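Local atomic coordinates of putative hexulose 6 phosphate synthase (Salmonella typhimurium, PDB entry 3F4W), a protein that belongs to the orotidine 5'-phosphate decarboxylase / HUMPS family and folds as a TIM barrel, two copies of which make up the assembly. Residues V133-T137 with D138-A142. Residues are numbered along the deposited sequence; the frame is centred on the assembly and turned at random.
With MLI (malonate ion), chain C.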
loop_
_atom_site.group_PDB
_atom_site.type_symbol
_atom_site.label_atom_id
_atom_site.label_comp_id
_atom_site.label_asym_id
_atom_site.label_seq_id
_atom_site.Cartn_x
_atom_site.Cartn_y
_atom_site.Cartn_z
ATOM N N VAL A 133 16.312 -1.494 1.365
ATOM C CA VAL A 133 16.107 -2.828 1.899
ATOM C C VAL A 133 15.305 -2.643 3.175
ATOM O O VAL A 133 15.550 -1.710 3.941
ATOM C CB VAL A 133 17.429 -3.596 2.170
ATOM C CG1 VAL A 133 18.585 -2.971 1.403
ATOM C CG2 VAL A 133 17.728 -3.662 3.654
ATOM N N HIS A 134 14.328 -3.512 3.388
ATOM C CA HIS A 134 13.361 -3.301 4.449
ATOM C C HIS A 134 12.800 -4.608 4.989
ATOM O O HIS A 134 12.115 -5.343 4.282
ATOM C CB HIS A 134 12.220 -2.421 3.931
ATOM C CG HIS A 134 11.297 -1.932 5.000
ATOM N ND1 HIS A 134 10.093 -1.324 4.719
ATOM C CD2 HIS A 134 11.397 -1.966 6.350
ATOM C CE1 HIS A 134 9.495 -0.995 5.851
ATOM N NE2 HIS A 134 10.264 -1.377 6.854
ATOM N N THR A 135 13.111 -4.894 6.245
ATOM C CA THR A 135 12.427 -5.944 6.975
ATOM C C THR A 135 11.289 -5.270 7.728
ATOM O O THR A 135 11.525 -4.422 8.589
ATOM C CB THR A 135 13.379 -6.648 7.954
ATOM O OG1 THR A 135 14.410 -7.309 7.213
ATOM C CG2 THR A 135 12.635 -7.670 8.801
ATOM N N GLY A 136 10.056 -5.628 7.383
ATOM C CA GLY A 136 8.885 -4.954 7.918
ATOM C C GLY A 136 8.700 -5.168 9.404
ATOM O O GLY A 136 9.323 -6.050 9.993
ATOM N N THR A 137 7.833 -4.363 10.013
ATOM C CA THR A 137 7.601 -4.443 11.449
ATOM C C THR A 137 6.986 -5.784 11.862
ATOM O O THR A 137 7.299 -6.307 12.928
ATOM C CB THR A 137 6.742 -3.270 11.967
ATOM O OG1 THR A 137 5.498 -3.234 11.259
ATOM C CG2 THR A 137 7.474 -1.937 11.779
ATOM N N ASP A 138 6.116 -6.345 11.024
ATOM C CA ASP A 138 5.559 -7.668 11.305
ATOM C C ASP A 138 6.664 -8.725 11.269
ATOM O O ASP A 138 6.714 -9.633 12.106
ATOM C CB ASP A 138 4.450 -8.028 10.309
ATOM C CG ASP A 138 3.253 -7.102 10.406
ATOM O OD1 ASP A 138 3.066 -6.466 11.463
ATOM O OD2 ASP A 138 2.492 -7.010 9.425
ATOM N N GLN A 139 7.558 -8.609 10.294
ATOM C CA GLN A 139 8.691 -9.522 10.213
ATOM C C GLN A 139 9.638 -9.359 11.403
ATOM O O GLN A 139 10.140 -10.344 11.939
ATOM C CB GLN A 139 9.432 -9.351 8.885
ATOM C CG GLN A 139 8.646 -9.850 7.689
ATOM C CD GLN A 139 9.316 -9.520 6.369
ATOM O OE1 GLN A 139 9.904 -8.452 6.210
ATOM N NE2 GLN A 139 9.233 -10.442 5.416
ATOM N N GLN A 140 9.875 -8.118 11.818
ATOM C CA GLN A 140 10.706 -7.857 12.993
ATOM C C GLN A 140 10.130 -8.520 14.239
ATOM O O GLN A 140 10.871 -9.022 15.083
ATOM C CB GLN A 140 10.835 -6.358 13.248
ATOM C CG GLN A 140 11.455 -5.573 12.111
ATOM C CD GLN A 140 11.254 -4.086 12.286
ATOM O OE1 GLN A 140 11.301 -3.574 13.403
ATOM N NE2 GLN A 140 11.014 -3.384 11.186
ATOM N N ALA A 141 8.808 -8.501 14.361
ATOM C CA ALA A 141 8.150 -9.107 15.511
ATOM C C ALA A 141 8.488 -10.588 15.586
ATOM O O ALA A 141 8.465 -11.187 16.661
ATOM C CB ALA A 141 6.649 -8.906 15.431
ATOM N N ALA A 142 8.808 -11.171 14.436
ATOM C CA ALA A 142 9.167 -12.584 14.368
ATOM C C ALA A 142 10.682 -12.793 14.457
ATOM O O ALA A 142 11.188 -13.885 14.187
ATOM C CB ALA A 142 8.597 -13.222 13.096
HETATM C C1 MLI C . 11.086 1.364 10.880
HETATM C C2 MLI C . 10.933 0.037 10.189
HETATM C C3 MLI C . 11.208 1.084 12.357
HETATM O O6 MLI C . 9.948 -0.205 9.512
HETATM O O7 MLI C . 11.671 -0.874 10.523
HETATM O O8 MLI C . 12.325 1.031 12.857
HETATM O O9 MLI C . 10.226 1.196 13.077
HETATM O O HOH W 1 11.452 -8.181 3.741
#
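Gln140 and Gln139, neighbours in the first turn of helix 137-141, fold their side chains back onto the Thr135-Gly136 peptide and take up its two polar atoms. With CG anti to its own carbonyl carbon (chi1 -60°) and an extended chain beyond, Gln140 brings NE2 to two acceptors: Thr135 O at 2.8 Å, close to the amide plane and almost straight along the N-H (160°), and malonate O7, 2.7 Å away, through a more bent bond. Malonate O6 lies at the edge of the His134 ring, where NE2 donates to it at 2.9 Å; ND1, across that ring, is bonded to Asp109. OE1 of Gln139 receives Gly136 N on a lone pair at 3.1 Å; a water sits within hydrogen-bonding distance of both this oxygen and His134 O, though with more acceptors around it than protons to give. NE2 of Gln139 goes to Asp88 of the second subunit. Thr135 CG2 packs against Gln139 CB, 3.6 Å away. Gly136, the N-cap residue, accepts Gln140 N at its O (2.8 Å), and Thr137 O takes Ala141 N. The helix's leading amides, Thr137 N and Asp138 N, are met by Asp64 of the second subunit. The turn is a strand-to-helix loop at the C-terminal end of barrel strand 130-134, the end where TIM-barrel active sites lie; the malonate there, probably from the crystallisation liquor, is also bonded to Gly167 N and Ser188 N. Strand 130-134 runs between strands 105-109 and 161-165, and the helix start faces the subunit interface.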